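Local coordinates for protein endo-1,3-beta-glucanase (Streptomyces sioyaensis, PDB 3DGT) that probably hydrolyses internal beta-1,3-glucosidic bonds in 1,3-beta-glucans, through the family 16 glycoside hydrolase catalytic domain present here, at residues A115-W120 with G258-G263; E49-T54 with N241-G246; F123-A128 with L143-N148; D91-A96 with M195-S200; S7-V12 with G97-V102. All blocks are in the same frame, centred on the assembly; numbering follows the deposited sequence.

Contact 1: residues A115-W120 with G258-G263; sequences AAAGYW and GATEPG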
# COMPACT_ATOMS: atom_id res chain seq x y z
N ALA A 115 -4.88 -22.03 -2.93
CA ALA A 115 -4.27 -21.38 -4.08
C ALA A 115 -3.78 -19.96 -3.80
O ALA A 115 -2.92 -19.45 -4.52
CB ALA A 115 -5.26 -21.38 -5.25
N ALA A 116 -4.32 -19.33 -2.76
CA ALA A 116 -3.99 -17.95 -2.41
C ALA A 116 -2.90 -17.84 -1.37
O ALA A 116 -2.51 -16.73 -1.01
CB ALA A 116 -5.23 -17.24 -1.91
N ALA A 117 -2.40 -18.97 -0.87
CA ALA A 117 -1.49 -18.93 0.27
C ALA A 117 -0.21 -18.19 -0.08
O ALA A 117 0.50 -18.55 -1.03
CB ALA A 117 -1.20 -20.34 0.77
N GLY A 118 0.06 -17.13 0.68
CA GLY A 118 1.25 -16.32 0.45
C GLY A 118 1.01 -14.97 -0.23
O GLY A 118 1.85 -14.08 -0.13
N TYR A 119 -0.13 -14.82 -0.90
CA TYR A 119 -0.44 -13.56 -1.60
C TYR A 119 -0.58 -12.42 -0.61
O TYR A 119 -1.43 -12.46 0.28
CB TYR A 119 -1.74 -13.67 -2.40
CG TYR A 119 -1.59 -14.14 -3.83
CD1 TYR A 119 -1.47 -15.50 -4.14
CD2 TYR A 119 -1.61 -13.23 -4.88
CE1 TYR A 119 -1.35 -15.93 -5.46
CE2 TYR A 119 -1.49 -13.64 -6.20
CZ TYR A 119 -1.36 -14.98 -6.48
OH TYR A 119 -1.25 -15.38 -7.79
N TRP A 120 0.24 -11.39 -0.79
CA TRP A 120 0.23 -10.23 0.10
C TRP A 120 0.22 -8.91 -0.68
O TRP A 120 1.23 -8.25 -0.81
CB TRP A 120 1.45 -10.32 1.04
CG TRP A 120 1.63 -9.25 2.09
CD1 TRP A 120 0.78 -8.22 2.41
CD2 TRP A 120 2.72 -9.16 3.01
NE1 TRP A 120 1.30 -7.48 3.45
CE2 TRP A 120 2.50 -8.04 3.83
CE3 TRP A 120 3.90 -9.91 3.19
CZ2 TRP A 120 3.39 -7.67 4.84
CZ3 TRP A 120 4.77 -9.53 4.19
CH2 TRP A 120 4.52 -8.42 5.01
N GLY A 258 3.38 -25.31 -2.67
CA GLY A 258 3.26 -25.88 -4.01
C GLY A 258 1.89 -25.70 -4.64
O GLY A 258 1.74 -25.80 -5.85
N ALA A 259 0.89 -25.44 -3.81
CA ALA A 259 -0.47 -25.23 -4.28
C ALA A 259 -0.79 -23.79 -4.67
O ALA A 259 -1.77 -23.55 -5.40
CB ALA A 259 -1.46 -25.69 -3.22
N THR A 260 0.01 -22.84 -4.20
CA THR A 260 -0.22 -21.43 -4.55
C THR A 260 -0.22 -21.25 -6.06
O THR A 260 0.72 -21.67 -6.74
CB THR A 260 0.84 -20.52 -3.91
OG1 THR A 260 0.85 -20.76 -2.50
CG2 THR A 260 0.54 -19.05 -4.17
N GLU A 261 -1.28 -20.63 -6.58
CA GLU A 261 -1.40 -20.35 -8.01
C GLU A 261 -0.86 -18.98 -8.37
O GLU A 261 -1.34 -17.99 -7.85
CB GLU A 261 -2.86 -20.37 -8.44
CG GLU A 261 -3.49 -21.72 -8.59
CD GLU A 261 -4.91 -21.62 -9.10
OE1 GLU A 261 -5.39 -20.49 -9.40
OE2 GLU A 261 -5.55 -22.67 -9.23
N PRO A 262 0.11 -18.91 -9.29
CA PRO A 262 0.55 -17.62 -9.79
C PRO A 262 -0.50 -17.05 -10.74
O PRO A 262 -1.49 -17.72 -11.07
CB PRO A 262 1.81 -17.96 -10.57
CG PRO A 262 1.52 -19.34 -11.13
CD PRO A 262 0.82 -20.03 -9.97
N GLY A 263 -0.29 -15.82 -11.18
CA GLY A 263 -1.07 -15.28 -12.28
C GLY A 263 -2.35 -14.55 -11.92
O GLY A 263 -3.15 -14.22 -12.80
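Ala-115 and Thr-260 bring the two backbones closest, with CA atoms 4.1 Å apart, where an irregular loop lies beside the type II beta turn from Ala-116 to Tyr-119. One backbone hydrogen bond joins them: Glu-261 N gives to Ala-115 O at 2.9 Å, with an N-H...O angle of 160°. Ala-115 O also receives a CA-H...O contact from Thr-260 CA. Thr-260 adds a side-chain bond. Thr-260 OG1 donates to a lone pair of Ala-117 O, 2.7 Å away, and also bonds to Thr-257 N. A chi1 of -55° puts OG1 opposite the carbonyl carbon. The methyl Thr-260 CG2 meets the Tyr-119 ring obliquely, 3.9 Å from Tyr-119 CE1. Tyr-119 reaches past it, and Tyr-119 OH donates to a lone pair of Glu-261 O at 2.6 Å. That oxygen lies in the plane of the ring, at its edge. Glu-261 lays CG 3.8 Å from Ala-115 CB and turns OE1 to His-264. A phenylalanine in place of Tyr-119 would keep the ring but would probably leave Glu-261 O without its hydroxyl donor and the loop less firmly held. Tyr-119 also packs on Pro-72 and Val-242. In all, three carbonyl oxygens each take a different donor: a backbone N-H, an aliphatic hydroxyl and a phenol. The loop before strand 266-276 thus both gives and receives hydrogen bonds across the contact.

Contact 2: residues E49-T54 with N241-G246; sequences EVESMT and NVAMGG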
# COMPACT_ATOMS: atom_id res chain seq x y z
N GLU A 49 9.65 -12.24 2.71
CA GLU A 49 8.97 -12.60 1.46
C GLU A 49 9.97 -13.18 0.46
O GLU A 49 11.16 -12.85 0.48
CB GLU A 49 8.22 -11.41 0.87
CG GLU A 49 9.09 -10.25 0.42
CD GLU A 49 8.29 -8.98 0.26
OE1 GLU A 49 7.76 -8.49 1.27
OE2 GLU A 49 8.18 -8.47 -0.88
N VAL A 50 9.47 -14.05 -0.42
CA VAL A 50 10.36 -14.90 -1.22
C VAL A 50 10.54 -14.51 -2.70
O VAL A 50 11.36 -15.09 -3.40
CB VAL A 50 9.96 -16.39 -1.14
CG1 VAL A 50 9.95 -16.87 0.32
CG2 VAL A 50 8.61 -16.64 -1.81
N GLU A 51 9.77 -13.54 -3.17
CA GLU A 51 9.84 -13.17 -4.58
C GLU A 51 11.01 -12.24 -4.84
O GLU A 51 11.52 -11.58 -3.93
CB GLU A 51 8.54 -12.49 -5.03
CG GLU A 51 8.48 -10.97 -4.77
CD GLU A 51 8.44 -10.60 -3.30
OE1 GLU A 51 7.85 -11.35 -2.49
OE2 GLU A 51 8.98 -9.51 -2.96
N SER A 52 11.40 -12.17 -6.11
CA SER A 52 12.24 -11.09 -6.60
C SER A 52 11.33 -10.15 -7.40
O SER A 52 10.58 -10.58 -8.27
CB SER A 52 13.35 -11.66 -7.49
OG SER A 52 14.20 -10.63 -7.97
N MET A 53 11.39 -8.86 -7.09
CA MET A 53 10.58 -7.86 -7.79
C MET A 53 11.25 -7.52 -9.12
O MET A 53 12.49 -7.51 -9.22
CB MET A 53 10.37 -6.61 -6.92
CG MET A 53 9.60 -6.87 -5.64
SD MET A 53 7.91 -7.33 -6.06
CE MET A 53 7.08 -7.29 -4.48
N THR A 54 10.44 -7.26 -10.14
CA THR A 54 10.99 -6.92 -11.46
C THR A 54 10.24 -5.78 -12.10
O THR A 54 9.14 -5.41 -11.67
CB THR A 54 10.96 -8.10 -12.46
OG1 THR A 54 9.70 -8.12 -13.15
CG2 THR A 54 11.25 -9.45 -11.78
N ASN A 241 2.28 -2.94 -4.37
CA ASN A 241 2.99 -4.19 -4.58
C ASN A 241 2.13 -5.41 -4.33
O ASN A 241 1.07 -5.32 -3.71
CB ASN A 241 4.23 -4.27 -3.67
CG ASN A 241 3.88 -4.30 -2.20
OD1 ASN A 241 3.58 -3.27 -1.60
ND2 ASN A 241 3.92 -5.48 -1.61
N VAL A 242 2.60 -6.55 -4.82
CA VAL A 242 2.10 -7.83 -4.31
C VAL A 242 3.30 -8.65 -3.86
O VAL A 242 4.06 -9.18 -4.66
CB VAL A 242 1.22 -8.60 -5.33
CG1 VAL A 242 0.66 -9.85 -4.66
CG2 VAL A 242 0.08 -7.72 -5.87
N ALA A 243 3.48 -8.73 -2.55
CA ALA A 243 4.51 -9.59 -1.98
C ALA A 243 4.03 -11.04 -2.03
O ALA A 243 2.83 -11.30 -2.09
CB ALA A 243 4.83 -9.16 -0.54
N MET A 244 4.98 -11.97 -2.02
CA MET A 244 4.68 -13.40 -1.92
C MET A 244 5.38 -13.99 -0.70
O MET A 244 6.61 -14.05 -0.65
CB MET A 244 5.14 -14.13 -3.19
CG MET A 244 4.72 -15.60 -3.28
SD MET A 244 2.95 -15.84 -3.12
CE MET A 244 2.40 -14.53 -4.28
N GLY A 245 4.59 -14.42 0.27
CA GLY A 245 5.13 -14.99 1.51
C GLY A 245 5.53 -13.93 2.51
O GLY A 245 5.10 -12.78 2.42
N GLY A 246 6.35 -14.33 3.47
CA GLY A 246 6.79 -13.42 4.52
C GLY A 246 5.92 -13.46 5.76
O GLY A 246 5.05 -14.33 5.91
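Val-50 and Met-244 link two segments whose chains run roughly antiparallel, 149° apart. Val-50 N donates to Met-244 O at 2.9 Å, almost straight and nearly along the C=O axis. Regular pairing does not continue from there. Instead, Met-244 N donates to a side-chain oxygen, Glu-51 OE1, at 3.0 Å. The N-H meets this oxygen from above the carboxylate plane, 44° out of it. Glu-51 gets there by placing CG between its backbone N and carbonyl carbon, chi1 86°, and bending again at chi2. Both backbone polar atoms of Met-244 are therefore held by the 49-54 segment. Glu-49 covers the neighbouring residues. Glu-49 CB sits 3.4 Å from Met-244 O, and Glu-49 OE2 rests 3.4 Å from Ala-243 CB. OE1 of Glu-49 bonds to Thr-47 OG1. Farther along, Met-53 brings its methyl CE 3.6 Å from Val-242 O. Val-50 CG2 lies loosely beside Met-244 CG. Gly-246 leaves no space for a side chain, since its CA is 3.6 Å from Glu-49 N and a CB would press on that nitrogen. Gly-245 O is buried without a partner. Strand 236-244 is flanked by strands 80-87 and 119-127, and Gly-246 is the N-cap of helix 247-250. The chain leading into the short strand 52-53 is thus laid over a strand end in the family 16 beta-sandwich, with a carboxylate receiving a strand N-H.

Contact 3: residues F123-A128 with L143-N148; sequences FWMLGA and LDIMEN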
# COMPACT_ATOMS: atom_id res chain seq x y z
N PHE A 123 -1.10 -1.46 -0.60
CA PHE A 123 -1.15 -0.08 -1.09
C PHE A 123 -0.86 0.76 0.13
O PHE A 123 -1.62 0.75 1.09
CB PHE A 123 -2.54 0.21 -1.66
CG PHE A 123 -2.89 1.68 -1.76
CD1 PHE A 123 -2.06 2.58 -2.43
CD2 PHE A 123 -4.09 2.15 -1.24
CE1 PHE A 123 -2.40 3.93 -2.54
CE2 PHE A 123 -4.44 3.49 -1.35
CZ PHE A 123 -3.60 4.38 -2.00
N TRP A 124 0.26 1.47 0.11
CA TRP A 124 0.76 2.05 1.34
C TRP A 124 1.64 3.27 1.11
O TRP A 124 1.92 3.66 -0.04
CB TRP A 124 1.45 0.97 2.19
CG TRP A 124 2.57 0.21 1.52
CD1 TRP A 124 2.47 -0.64 0.45
CD2 TRP A 124 3.95 0.22 1.89
NE1 TRP A 124 3.71 -1.14 0.12
CE2 TRP A 124 4.63 -0.64 1.01
CE3 TRP A 124 4.67 0.88 2.90
CZ2 TRP A 124 6.02 -0.86 1.09
CZ3 TRP A 124 6.05 0.66 2.99
CH2 TRP A 124 6.71 -0.20 2.09
N MET A 125 2.04 3.90 2.21
CA MET A 125 2.83 5.13 2.16
C MET A 125 3.98 5.01 3.13
O MET A 125 3.82 4.45 4.22
CB MET A 125 1.99 6.33 2.56
CG MET A 125 0.83 6.64 1.62
SD MET A 125 -0.34 7.84 2.32
CE MET A 125 0.61 9.37 2.38
N LEU A 126 5.12 5.57 2.75
CA LEU A 126 6.30 5.59 3.60
C LEU A 126 6.87 7.01 3.66
O LEU A 126 6.85 7.73 2.66
CB LEU A 126 7.32 4.59 3.03
CG LEU A 126 8.45 4.01 3.87
CD1 LEU A 126 8.00 3.59 5.27
CD2 LEU A 126 9.03 2.83 3.11
N GLY A 127 7.31 7.43 4.84
CA GLY A 127 7.84 8.79 5.00
C GLY A 127 9.01 9.06 4.08
O GLY A 127 9.89 8.22 3.92
N ALA A 128 9.03 10.26 3.51
CA ALA A 128 10.06 10.64 2.53
C ALA A 128 11.51 10.38 2.99
O ALA A 128 12.32 9.93 2.17
CB ALA A 128 9.88 12.10 2.11
N LEU A 143 2.10 4.46 6.54
CA LEU A 143 0.65 4.40 6.53
C LEU A 143 0.22 3.31 5.57
O LEU A 143 0.34 3.47 4.35
CB LEU A 143 0.06 5.75 6.13
CG LEU A 143 0.52 6.97 6.93
CD1 LEU A 143 -0.08 8.25 6.37
CD2 LEU A 143 0.19 6.83 8.41
N ASP A 144 -0.24 2.19 6.12
CA ASP A 144 -0.70 1.08 5.31
C ASP A 144 -2.18 1.26 5.06
O ASP A 144 -3.00 1.07 5.96
CB ASP A 144 -0.40 -0.24 6.02
CG ASP A 144 1.08 -0.47 6.21
OD1 ASP A 144 1.85 -0.19 5.26
OD2 ASP A 144 1.48 -0.95 7.29
N ILE A 145 -2.52 1.66 3.84
CA ILE A 145 -3.91 2.01 3.49
C ILE A 145 -4.74 0.77 3.15
O ILE A 145 -5.93 0.69 3.48
CB ILE A 145 -3.95 3.05 2.35
CG1 ILE A 145 -3.02 4.23 2.67
CG2 ILE A 145 -5.39 3.53 2.10
CD1 ILE A 145 -2.89 5.22 1.51
N MET A 146 -4.09 -0.19 2.50
CA MET A 146 -4.67 -1.51 2.28
C MET A 146 -3.55 -2.54 2.35
O MET A 146 -2.55 -2.42 1.65
CB MET A 146 -5.37 -1.58 0.92
CG MET A 146 -6.03 -2.94 0.57
SD MET A 146 -4.91 -4.33 0.17
CE MET A 146 -4.10 -3.70 -1.29
N GLU A 147 -3.74 -3.55 3.20
CA GLU A 147 -2.97 -4.78 3.12
C GLU A 147 -3.96 -5.93 3.20
O GLU A 147 -5.04 -5.79 3.77
CB GLU A 147 -1.97 -4.92 4.26
CG GLU A 147 -0.80 -3.99 4.20
CD GLU A 147 0.15 -4.25 5.33
OE1 GLU A 147 -0.15 -3.80 6.45
OE2 GLU A 147 1.18 -4.92 5.12
N ASN A 148 -3.57 -7.06 2.63
CA ASN A 148 -4.36 -8.27 2.69
C ASN A 148 -3.44 -9.47 2.58
O ASN A 148 -2.36 -9.38 2.00
CB ASN A 148 -5.39 -8.28 1.57
CG ASN A 148 -6.07 -9.63 1.41
OD1 ASN A 148 -5.70 -10.42 0.54
ND2 ASN A 148 -7.07 -9.91 2.26
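Ile-145 and Phe-123 form the apolar centre. The Ile-145 methyl CD1 makes an off-centre CH-pi contact, 4.0 Å from the centroid of the Phe-123 ring. The other branch, Ile-145 CG2, lies 3.6 Å from Phe-123 CE2. A chi1 of -50° sets CG1 opposite the carbonyl carbon, and both branches lie on the same side of the ring, CG2 near CE2 and CD2, CD1 near CE2 and CZ. Met-125 extends this patch, with SD 3.7 Å from Ile-145 CD1 and 4.1 Å from Leu-143 CD1. The backbones are antiparallel. Met-125 and Leu-143 are a hydrogen-bonded pair, and Trp-124 faces Asp-144 as a non-hydrogen-bonded pair. Ile-145 and Met-146 then both face Phe-123, a classic beta bulge. Phe-123 N donates to Met-146 O at 2.8 Å. Phe-123 O accepts from Met-146 N at 3.0 Å and weakly from Ile-145 N. On the other face, Trp-124 and Asp-144 lie side by side, their planes 60° apart, with Asp-144 OD1 3.3 Å from Trp-124 CB. Trp-124 NE1 bonds to Asn-241, and Glu-142 brings a second carboxylate close to Asp-144. The segment from Glu-142 to Glu-147 fits the bulged signature of family 16 enzymes, so this polar face is probably part of the active-site cleft. Strand 119-127 runs between strand 236-244 and the bulged strand, with strand 155-160 next to 142-144. Phe-123, Met-125 and Ile-145 pack on Val-102 of strand 99-107.

Contact 4: residues D91-A96 with M195-S200; sequences DFQPPA and MEWDRS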
# COMPACT_ATOMS: atom_id res chain seq x y z
N ASP A 91 6.48 14.11 -1.89
CA ASP A 91 6.13 15.39 -1.26
C ASP A 91 4.76 15.44 -0.58
O ASP A 91 4.45 16.43 0.07
CB ASP A 91 6.23 16.52 -2.28
CG ASP A 91 5.33 16.31 -3.47
OD1 ASP A 91 5.77 15.61 -4.41
OD2 ASP A 91 4.19 16.84 -3.47
N PHE A 92 3.96 14.38 -0.73
CA PHE A 92 2.57 14.38 -0.26
C PHE A 92 2.45 14.62 1.24
O PHE A 92 2.91 13.81 2.03
CB PHE A 92 1.88 13.06 -0.62
CG PHE A 92 1.98 12.69 -2.09
CD1 PHE A 92 1.58 13.57 -3.08
CD2 PHE A 92 2.47 11.44 -2.47
CE1 PHE A 92 1.66 13.22 -4.43
CE2 PHE A 92 2.55 11.08 -3.82
CZ PHE A 92 2.15 11.98 -4.80
N GLN A 93 1.84 15.75 1.59
CA GLN A 93 1.66 16.20 2.97
C GLN A 93 0.76 17.43 2.93
O GLN A 93 1.09 18.41 2.26
CB GLN A 93 3.01 16.59 3.59
CG GLN A 93 2.90 17.12 5.03
CD GLN A 93 4.21 17.67 5.57
OE1 GLN A 93 5.17 17.87 4.83
NE2 GLN A 93 4.24 17.94 6.86
N PRO A 94 -0.35 17.41 3.68
CA PRO A 94 -1.20 18.59 3.72
C PRO A 94 -0.55 19.66 4.58
O PRO A 94 0.20 19.33 5.49
CB PRO A 94 -2.47 18.10 4.40
CG PRO A 94 -2.03 16.98 5.28
CD PRO A 94 -0.86 16.33 4.55
N PRO A 95 -0.83 20.95 4.30
CA PRO A 95 -0.29 21.94 5.24
C PRO A 95 -1.08 21.92 6.53
O PRO A 95 -2.19 21.37 6.56
CB PRO A 95 -0.51 23.26 4.51
CG PRO A 95 -1.70 23.00 3.63
CD PRO A 95 -1.53 21.58 3.17
N ALA A 96 -0.53 22.52 7.58
CA ALA A 96 -1.23 22.56 8.86
C ALA A 96 -2.54 23.31 8.67
O ALA A 96 -2.59 24.33 7.97
CB ALA A 96 -0.36 23.21 9.91
N MET A 195 -7.02 6.96 2.75
CA MET A 195 -6.43 7.50 3.96
C MET A 195 -6.69 9.00 3.94
O MET A 195 -6.31 9.68 2.98
CB MET A 195 -4.92 7.21 3.94
CG MET A 195 -4.14 7.59 5.20
SD MET A 195 -3.89 9.38 5.43
CE MET A 195 -3.02 9.83 3.94
N GLU A 196 -7.36 9.50 4.98
CA GLU A 196 -7.49 10.94 5.17
C GLU A 196 -6.60 11.40 6.33
O GLU A 196 -6.69 10.88 7.44
CB GLU A 196 -8.94 11.38 5.40
CG GLU A 196 -9.06 12.88 5.68
CD GLU A 196 -10.48 13.33 5.93
OE1 GLU A 196 -11.26 13.38 4.97
OE2 GLU A 196 -10.79 13.67 7.08
N TRP A 197 -5.74 12.36 6.02
CA TRP A 197 -4.78 12.92 6.95
C TRP A 197 -5.30 14.31 7.27
O TRP A 197 -5.30 15.21 6.42
CB TRP A 197 -3.44 12.96 6.23
CG TRP A 197 -2.22 13.46 6.97
CD1 TRP A 197 -2.15 14.05 8.21
CD2 TRP A 197 -0.90 13.48 6.44
NE1 TRP A 197 -0.83 14.39 8.49
CE2 TRP A 197 -0.06 14.05 7.41
CE3 TRP A 197 -0.35 13.03 5.23
CZ2 TRP A 197 1.32 14.20 7.20
CZ3 TRP A 197 1.01 13.19 5.02
CH2 TRP A 197 1.83 13.76 6.00
N ASP A 198 -5.77 14.46 8.51
CA ASP A 198 -6.52 15.64 8.94
C ASP A 198 -5.68 16.50 9.89
O ASP A 198 -5.49 16.15 11.06
CB ASP A 198 -7.82 15.18 9.62
CG ASP A 198 -8.76 16.31 9.94
OD1 ASP A 198 -8.35 17.48 9.81
OD2 ASP A 198 -9.92 16.02 10.32
N ARG A 199 -5.18 17.61 9.37
CA ARG A 199 -4.41 18.55 10.19
C ARG A 199 -5.26 19.76 10.56
O ARG A 199 -4.72 20.81 10.94
CB ARG A 199 -3.14 18.99 9.45
CG ARG A 199 -2.18 17.83 9.15
CD ARG A 199 -0.88 18.34 8.56
NE ARG A 199 -0.05 18.97 9.58
CZ ARG A 199 1.07 19.63 9.33
NH1 ARG A 199 1.48 19.79 8.08
NH2 ARG A 199 1.78 20.16 10.32
N SER A 200 -6.59 19.62 10.48
CA SER A 200 -7.50 20.74 10.76
C SER A 200 -8.00 20.77 12.20
O SER A 200 -8.69 21.71 12.58
CB SER A 200 -8.70 20.71 9.80
OG SER A 200 -9.64 19.73 10.18
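Pro-94 lies over one face of the Trp-197 indole. Pro-94 CD is 3.5 Å from the centroid of the six-membered ring of Trp-197 and only 15° off the normal, a close CH-pi contact. The ring is carried there by a chi1 of -178°, which holds CG opposite the backbone N. Gln-93 is extended and crosses the far rim, with CG 3.7 Å from Trp-197 CH2. Arg-199 approaches Pro-94 next to the indole, its CD 3.7 Å from Pro-94 CG. A bend at chi3, 74°, then turns the guanidinium toward the 91-96 backbone. Arg-199 NH1 donates to Pro-94 O at 2.9 Å, and this oxygen lies in the guanidinium plane. Ala-96 N sits over one face of the same group, and Ala-96 CB is near NH2. NE is paired with Glu-204, so the arginine bridges the loop and an acid of its own hairpin. Replacing Trp-197 by an alanine is likely to leave Pro-94 without its aromatic platform and open a gap beside Phe-236. Asp-198 OD1 accepts from both N and OG of Ser-200. The arrangement joins a proline-tryptophan CH-pi contact to the end of a sandwich strand, where the chain leaves through an Asx turn.

Contact 5: residues S7-V12 with G97-V102; sequences SGWSQV and GGKLRV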
# COMPACT_ATOMS: atom_id res chain seq x y z
N SER A 7 -16.77 18.70 -3.27
CA SER A 7 -16.60 20.15 -3.34
C SER A 7 -15.47 20.62 -2.44
O SER A 7 -15.35 20.17 -1.29
CB SER A 7 -17.90 20.87 -2.94
OG SER A 7 -18.92 20.61 -3.88
N GLY A 8 -14.63 21.49 -2.99
CA GLY A 8 -13.55 22.10 -2.23
C GLY A 8 -12.22 21.37 -2.30
O GLY A 8 -11.19 21.97 -1.96
N TRP A 9 -12.22 20.11 -2.74
CA TRP A 9 -10.98 19.34 -2.84
C TRP A 9 -10.32 19.54 -4.19
O TRP A 9 -10.98 19.61 -5.22
CB TRP A 9 -11.23 17.84 -2.60
CG TRP A 9 -11.66 17.50 -1.20
CD1 TRP A 9 -12.92 17.66 -0.67
CD2 TRP A 9 -10.85 16.95 -0.15
NE1 TRP A 9 -12.93 17.24 0.64
CE2 TRP A 9 -11.68 16.80 0.98
CE3 TRP A 9 -9.51 16.57 -0.06
CZ2 TRP A 9 -11.21 16.29 2.19
CZ3 TRP A 9 -9.04 16.05 1.15
CH2 TRP A 9 -9.89 15.93 2.25
N SER A 10 -8.99 19.65 -4.16
CA SER A 10 -8.20 19.85 -5.36
C SER A 10 -7.34 18.63 -5.62
O SER A 10 -6.95 17.93 -4.70
CB SER A 10 -7.29 21.07 -5.21
OG SER A 10 -8.06 22.25 -5.17
N GLN A 11 -7.06 18.39 -6.89
CA GLN A 11 -6.21 17.27 -7.28
C GLN A 11 -4.74 17.60 -7.09
O GLN A 11 -4.23 18.60 -7.60
CB GLN A 11 -6.47 16.90 -8.74
CG GLN A 11 -5.62 15.74 -9.23
CD GLN A 11 -5.95 15.36 -10.66
OE1 GLN A 11 -7.09 15.06 -10.98
NE2 GLN A 11 -4.93 15.39 -11.52
N VAL A 12 -4.05 16.73 -6.36
CA VAL A 12 -2.60 16.83 -6.18
C VAL A 12 -1.89 15.83 -7.10
O VAL A 12 -0.87 16.16 -7.70
CB VAL A 12 -2.22 16.57 -4.70
CG1 VAL A 12 -0.71 16.56 -4.52
CG2 VAL A 12 -2.85 17.62 -3.79
N GLY A 97 -3.61 22.79 9.26
CA GLY A 97 -4.94 23.32 9.03
C GLY A 97 -5.66 22.63 7.89
O GLY A 97 -6.88 22.66 7.83
N GLY A 98 -4.90 21.99 7.00
CA GLY A 98 -5.48 21.34 5.83
C GLY A 98 -5.73 19.86 5.98
O GLY A 98 -5.48 19.28 7.05
N LYS A 99 -6.23 19.24 4.92
CA LYS A 99 -6.42 17.79 4.89
C LYS A 99 -5.87 17.22 3.59
O LYS A 99 -5.80 17.92 2.58
CB LYS A 99 -7.91 17.42 5.00
CG LYS A 99 -8.63 17.96 6.23
CD LYS A 99 -10.06 17.44 6.27
CE LYS A 99 -10.87 18.17 7.34
NZ LYS A 99 -12.30 17.77 7.34
N LEU A 100 -5.50 15.95 3.63
CA LEU A 100 -5.08 15.22 2.44
C LEU A 100 -5.83 13.92 2.38
O LEU A 100 -6.11 13.33 3.41
CB LEU A 100 -3.57 14.94 2.48
CG LEU A 100 -2.88 14.62 1.15
CD1 LEU A 100 -2.64 15.91 0.35
CD2 LEU A 100 -1.58 13.87 1.39
N ARG A 101 -6.19 13.47 1.17
CA ARG A 101 -6.70 12.11 0.98
C ARG A 101 -5.84 11.39 -0.04
O ARG A 101 -5.59 11.91 -1.12
CB ARG A 101 -8.17 12.10 0.53
CG ARG A 101 -9.14 12.34 1.66
CD ARG A 101 -10.56 12.47 1.16
NE ARG A 101 -11.48 12.74 2.27
CZ ARG A 101 -12.80 12.84 2.14
NH1 ARG A 101 -13.39 12.71 0.95
NH2 ARG A 101 -13.54 13.09 3.22
N VAL A 102 -5.40 10.19 0.33
CA VAL A 102 -4.64 9.32 -0.58
C VAL A 102 -5.50 8.09 -0.80
O VAL A 102 -5.90 7.44 0.17
CB VAL A 102 -3.25 8.97 0.01
CG1 VAL A 102 -2.47 8.05 -0.95
CG2 VAL A 102 -2.47 10.26 0.30
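Trp-9 and Arg-101 make a cation-pi stack on the surface, joining two strands that are not neighbours. The axes of strands 9-11 and 99-102 pass 9.0 Å apart and cross at -53°, too far for strand pairing, so the Trp-9 side chain bridges the distance. The guanidinium lies flat on the indole, with centres 4.5 Å apart and planes at 28°. Trp-9 CZ2 lies over one guanidinium face, off its centre, and Arg-101 NE is 3.6 Å from Trp-9 CZ2. The aliphatic part of the arginine shares the same indole face: Arg-101 CD stands 4.0 Å from the centroid of the six-membered ring of Trp-9. Arg-101 can span the ring because its chain is extended from CG to NE. Its NE also forms a salt bridge with Glu-196, a bond likely to limit the rotation of the guanidinium. Lys-99 adds CB, 3.7 Å from Trp-9 CH2, while its chain runs away from the indole. The ring edge points at the backbone of Leu-100. Val-12 gives a loose apolar touch, Val-12 CG2 to CD1 of Leu-100 at 4.5 Å. Strand 266-276 pairs with both strands and carries Thr-274, which touches Trp-9 and Arg-101. Strand 191-198 pairs with 99-107 on its other side and supplies Glu-196.

In the fold
From the N terminus, 7-12 opens contact 5, 49-54 opens contact 2 and 91-96 opens contact 4. Contact 5 closes first, at 97-102, crossing contacts 2 and 4. Contact 1 opens at 115-120. Contact 3 then opens and closes within a short span, 123-148, inside the loops of contacts 1, 2 and 4. Contact 4 closes at 195-200, inside the loop of contact 2, which closes at 241-246. Contact 1 closes last, at 258-263, so it crosses both. Contacts 4 and 5 share paired strands at one end of the sandwich. Contacts 1 and 2 meet at the other end, through strands 119-127 and 236-244. Contact 3 lies near the chain's centre and touches all four.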